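Local coordinates for protein nuclear RNA export factor 2, Panoramix fusion (Drosophila melanogaster, PDB 6OPF) that acts with Panoramix, Piwi and Nxt1 as an effector of cotranscriptional transposon silencing in fly ovaries, its UBA domain mediating the interaction with Panoramix, at residues V10-H13 with K14-F18; S26-V29 with T30-E34. All coordinates share one frame; numbering follows the deposited sequence.

Interaction 1: V10-H13 with K14-F18; sequences VKDH and KLLLF
Helix 8-22, the first helix of the TAP-C (UBA) domain in the Nxf2 part of the fusion, runs unbroken through this contact, and residues 10-13 meet 14-18 as successive turns of one alpha helix. Four i to i+4 backbone bonds of 2.9 to 3.1 Å tie them: Lys-14 N to Val-10 O, Leu-15 N to Lys-11 O, Leu-16 N to Asp-12 O and Leu-17 N to His-13 O. The last of these is the most bent at hydrogen, with an N-H...O angle of 151°.

Between side chains the contact is slight. The carboxylate of Asp-12 straddles two leucines of the next turn, OD1 lying 4.4 Å from CD1 of Leu-15 and OD2 4.3 Å from CD1 of Leu-16, so both approaches are loose ones of oxygen to methyl. Leu-15 turns toward helix 26-35 and Trp-38. On that side Lys-11, its chain fully extended beyond CB, makes a cation-pi contact with the Trp-38 indole. Lys-14 works on the same loop: its CG stands anti to the backbone N (chi1 -154°), a bend at chi3 redirects the end of the chain, and NZ hydrogen-bonds to the carbonyl O of Trp-38. Two lysines thus hold one tryptophan, one by its ring and the other by its backbone. His-13 reaches back toward the N-terminus of the helix instead, with ND1 bonded to Asp-9 O. Leu-15 also packs against its own helix backbone: with its CG beside the backbone N, that carbon sits 3.4 Å from Lys-11 O, the same oxygen that accepts the Leu-15 N-H.

Interaction 2: S26-V29 with T30-E34; sequences STWV and TSIVE
Thr-30 and Ser-31 each fold a hydroxyl back onto the preceding turn of helix 26-35, the second helix of the three-helix UBA (TAP-C) fold in the Nxf2 part of the fusion. Thr-30 OG1 donates to Ser-26 O at 2.9 Å, and Ser-31 OG donates to Thr-27 O, also at 2.9 Å. In both residues the hydroxyl oxygen lies beside its own backbone N (chi1 -54° in Thr-30, -55° in Ser-31), which aims it at the carbonyl four residues back. That carbonyl also takes the ordinary helical N-H, so Ser-26 O and Thr-27 O are each gripped by two donors, which arrive from opposite faces of the carbonyl plane. The Ser-31 hydroxyl stands above the plane of the Thr-27 carbonyl.

Two apolar pairs one turn apart accompany these bonds. CD1 of Ile-32 meets the Trp-28 ring obliquely, 4.4 Å from CE3, while Val-29 CG1 and Val-33 CG2 touch loosely at 4.3 Å. Val-33 CG2 also rests 3.2 Å from Val-29 O, the acceptor of the Val-33 N-H. Farther out, Trp-28 packs on Ile-56 and Ala-60, and Ile-32 on the helix 40-52 residues Ala-43 and Lys-50. Ser-26 and Ser-31 also reach a second copy of the protein: Ser-26 OG bonds to Asp-12 OD2 of that subunit as well as to Gln-19 NE2 of its own chain, and Ser-31 OG bonds to Ser-26 OG of the second subunit.

Overall arrangement
Interactions 1 and 2 lie in series on the first two helices of the UBA domain, 8-22 and 26-35, joined by a short turn, with their centres about 10 Å apart. They meet directly: Leu-15 CD2 lies 3.6 Å from Val-33 CB, Leu-15 O 3.5 Å from Val-29 CG1, and Phe-18 CZ 3.7 Å from Ile-32 CG2. Interaction 1 is largely at the surface and interaction 2 largely buried. Phe-18 is the buried residue of interaction 1, and with Leu-15 it makes the junction between the two helices. Both belong wholly to Nxf2, within the domain that mediates Panoramix binding; neither includes the fused Panoramix residues.

Interaction 1: V10-H13 with K14-F18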
loop_
_atom_site.group_PDB
_atom_site.type_symbol
_atom_site.label_atom_id
_atom_site.label_comp_id
_atom_site.label_asym_id
_atom_site.label_seq_id
_atom_site.Cartn_x
_atom_site.Cartn_y
_atom_site.Cartn_z
ATOM N N VAL D 10 -1.721 -15.093 -12.448
ATOM C CA VAL D 10 -1.788 -14.991 -13.923
ATOM C C VAL D 10 -1.436 -13.576 -14.382
ATOM O O VAL D 10 -0.638 -13.451 -15.309
ATOM C CB VAL D 10 -3.214 -15.327 -14.343
ATOM C CG1 VAL D 10 -3.469 -15.047 -15.802
ATOM C CG2 VAL D 10 -3.579 -16.737 -13.941
ATOM N N LYS D 11 -2.072 -12.559 -13.808
ATOM C CA LYS D 11 -1.754 -11.202 -14.239
ATOM C C LYS D 11 -0.263 -10.937 -14.132
ATOM O O LYS D 11 0.325 -10.289 -15.008
ATOM C CB LYS D 11 -2.551 -10.195 -13.421
ATOM C CG LYS D 11 -3.998 -10.115 -13.844
ATOM C CD LYS D 11 -4.756 -9.064 -13.060
ATOM C CE LYS D 11 -6.200 -8.985 -13.520
ATOM N NZ LYS D 11 -6.988 -8.011 -12.715
ATOM N N ASP D 12 0.375 -11.479 -13.090
ATOM C CA ASP D 12 1.807 -11.272 -12.918
ATOM C C ASP D 12 2.603 -11.879 -14.061
ATOM O O ASP D 12 3.583 -11.285 -14.521
ATOM C CB ASP D 12 2.290 -11.847 -11.589
ATOM C CG ASP D 12 3.617 -11.232 -11.156
ATOM O OD1 ASP D 12 3.710 -9.978 -11.120
ATOM O OD2 ASP D 12 4.572 -11.997 -10.881
ATOM N N HIS D 13 2.218 -13.073 -14.518
ATOM C CA HIS D 13 2.921 -13.668 -15.647
ATOM C C HIS D 13 2.719 -12.853 -16.921
ATOM O O HIS D 13 3.624 -12.780 -17.762
ATOM C CB HIS D 13 2.475 -15.122 -15.827
ATOM C CG HIS D 13 3.078 -16.046 -14.818
ATOM N ND1 HIS D 13 2.473 -16.328 -13.611
ATOM C CD2 HIS D 13 4.260 -16.706 -14.809
ATOM C CE1 HIS D 13 3.240 -17.150 -12.917
ATOM N NE2 HIS D 13 4.332 -17.393 -13.621
ATOM N N LYS D 14 1.553 -12.228 -17.072
ATOM C CA LYS D 14 1.338 -11.305 -18.181
ATOM C C LYS D 14 2.280 -10.102 -18.091
ATOM O O LYS D 14 2.920 -9.715 -19.083
ATOM C CB LYS D 14 -0.121 -10.859 -18.166
ATOM C CG LYS D 14 -0.708 -10.426 -19.483
ATOM C CD LYS D 14 -2.175 -10.111 -19.298
ATOM C CE LYS D 14 -3.041 -11.264 -19.766
ATOM N NZ LYS D 14 -4.489 -10.925 -19.827
ATOM N N LEU D 15 2.364 -9.489 -16.907
ATOM C CA LEU D 15 3.251 -8.342 -16.710
ATOM C C LEU D 15 4.701 -8.729 -16.971
ATOM O O LEU D 15 5.453 -7.963 -17.580
ATOM C CB LEU D 15 3.087 -7.803 -15.289
ATOM C CG LEU D 15 1.736 -7.166 -14.953
ATOM C CD1 LEU D 15 1.661 -6.842 -13.469
ATOM C CD2 LEU D 15 1.567 -5.897 -15.759
ATOM N N LEU D 16 5.101 -9.932 -16.537
ATOM C CA LEU D 16 6.452 -10.421 -16.802
ATOM C C LEU D 16 6.698 -10.564 -18.295
ATOM O O LEU D 16 7.780 -10.227 -18.789
ATOM C CB LEU D 16 6.689 -11.764 -16.104
ATOM C CG LEU D 16 6.913 -11.743 -14.593
ATOM C CD1 LEU D 16 7.257 -13.149 -14.093
ATOM C CD2 LEU D 16 7.996 -10.730 -14.212
ATOM N N LEU D 17 5.706 -11.062 -19.025
ATOM C CA LEU D 17 5.852 -11.215 -20.465
ATOM C C LEU D 17 5.925 -9.857 -21.147
ATOM O O LEU D 17 6.803 -9.617 -21.983
ATOM C CB LEU D 17 4.687 -12.027 -21.021
ATOM C CG LEU D 17 4.591 -12.124 -22.541
ATOM C CD1 LEU D 17 5.863 -12.764 -23.053
ATOM C CD2 LEU D 17 3.384 -12.955 -22.932
ATOM N N PHE D 18 4.984 -8.964 -20.823
ATOM C CA PHE D 18 5.059 -7.607 -21.363
ATOM C C PHE D 18 6.422 -6.996 -21.099
ATOM O O PHE D 18 7.016 -6.372 -21.993
ATOM C CB PHE D 18 3.947 -6.744 -20.782
ATOM C CG PHE D 18 3.710 -5.454 -21.547
ATOM C CD1 PHE D 18 2.948 -5.438 -22.708
ATOM C CD2 PHE D 18 4.254 -4.258 -21.100
ATOM C CE1 PHE D 18 2.729 -4.242 -23.409
ATOM C CE2 PHE D 18 4.030 -3.045 -21.783
ATOM C CZ PHE D 18 3.273 -3.046 -22.940
#

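Interaction 2: S26-V29 with T30-E34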
loop_
_atom_site.group_PDB
_atom_site.type_symbol
_atom_site.label_atom_id
_atom_site.label_comp_id
_atom_site.label_asym_id
_atom_site.label_seq_id
_atom_site.Cartn_x
_atom_site.Cartn_y
_atom_site.Cartn_z
ATOM N N SER D 26 9.343 -1.672 -14.280
ATOM C CA SER D 26 8.087 -2.244 -13.799
ATOM C C SER D 26 6.987 -1.203 -13.645
ATOM O O SER D 26 5.810 -1.517 -13.864
ATOM C CB SER D 26 8.329 -2.980 -12.483
ATOM O OG SER D 26 9.089 -4.158 -12.712
ATOM N N THR D 27 7.337 0.026 -13.269
ATOM C CA THR D 27 6.338 1.093 -13.194
ATOM C C THR D 27 5.630 1.289 -14.527
ATOM O O THR D 27 4.399 1.321 -14.587
ATOM C CB THR D 27 6.993 2.405 -12.770
ATOM O OG1 THR D 27 8.170 2.624 -13.560
ATOM C CG2 THR D 27 7.379 2.350 -11.308
ATOM N N TRP D 28 6.397 1.457 -15.608
ATOM C CA TRP D 28 5.799 1.625 -16.930
ATOM C C TRP D 28 5.017 0.390 -17.352
ATOM O O TRP D 28 3.910 0.507 -17.896
ATOM C CB TRP D 28 6.888 1.947 -17.955
ATOM C CG TRP D 28 7.367 3.375 -17.918
ATOM C CD1 TRP D 28 8.507 3.842 -17.318
ATOM C CD2 TRP D 28 6.736 4.519 -18.519
ATOM N NE1 TRP D 28 8.617 5.199 -17.504
ATOM C CE2 TRP D 28 7.538 5.642 -18.221
ATOM C CE3 TRP D 28 5.557 4.707 -19.255
ATOM C CZ2 TRP D 28 7.215 6.936 -18.655
ATOM C CZ3 TRP D 28 5.235 5.999 -19.684
ATOM C CH2 TRP D 28 6.063 7.091 -19.382
ATOM N N VAL D 29 5.564 -0.806 -17.096
ATOM C CA VAL D 29 4.847 -2.043 -17.434
ATOM C C VAL D 29 3.461 -2.048 -16.800
ATOM O O VAL D 29 2.451 -2.281 -17.472
ATOM C CB VAL D 29 5.658 -3.288 -17.012
ATOM C CG1 VAL D 29 4.799 -4.562 -17.144
ATOM C CG2 VAL D 29 6.923 -3.433 -17.867
ATOM N N THR D 30 3.398 -1.797 -15.489
ATOM C CA THR D 30 2.132 -1.884 -14.771
ATOM C C THR D 30 1.153 -0.822 -15.247
ATOM O O THR D 30 -0.031 -1.109 -15.465
ATOM C CB THR D 30 2.378 -1.743 -13.266
ATOM O OG1 THR D 30 3.358 -2.704 -12.851
ATOM C CG2 THR D 30 1.083 -1.949 -12.493
ATOM N N SER D 31 1.636 0.408 -15.425
ATOM C CA SER D 31 0.770 1.503 -15.853
ATOM C C SER D 31 0.176 1.238 -17.226
ATOM O O SER D 31 -1.020 1.449 -17.436
ATOM C CB SER D 31 1.545 2.828 -15.839
ATOM O OG SER D 31 2.108 3.031 -14.548
ATOM N N ILE D 32 0.996 0.759 -18.170
ATOM C CA ILE D 32 0.516 0.514 -19.531
ATOM C C ILE D 32 -0.450 -0.664 -19.564
ATOM O O ILE D 32 -1.533 -0.579 -20.157
ATOM C CB ILE D 32 1.695 0.292 -20.505
ATOM C CG1 ILE D 32 2.523 1.571 -20.673
ATOM C CG2 ILE D 32 1.183 -0.220 -21.855
ATOM C CD1 ILE D 32 3.770 1.410 -21.564
ATOM N N VAL D 33 -0.074 -1.785 -18.938
ATOM C CA VAL D 33 -0.919 -2.980 -18.998
ATOM C C VAL D 33 -2.248 -2.735 -18.287
ATOM O O VAL D 33 -3.308 -3.180 -18.749
ATOM C CB VAL D 33 -0.173 -4.200 -18.418
ATOM C CG1 VAL D 33 -1.099 -5.409 -18.324
ATOM C CG2 VAL D 33 1.059 -4.544 -19.252
ATOM N N GLU D 34 -2.219 -1.997 -17.169
ATOM C CA GLU D 34 -3.456 -1.666 -16.467
ATOM C C GLU D 34 -4.307 -0.672 -17.250
ATOM O O GLU D 34 -5.539 -0.796 -17.272
ATOM C CB GLU D 34 -3.147 -1.118 -15.081
ATOM C CG GLU D 34 -2.824 -2.221 -14.088
ATOM C CD GLU D 34 -2.595 -1.688 -12.699
ATOM O OE1 GLU D 34 -2.461 -0.451 -12.575
ATOM O OE2 GLU D 34 -2.561 -2.502 -11.744
#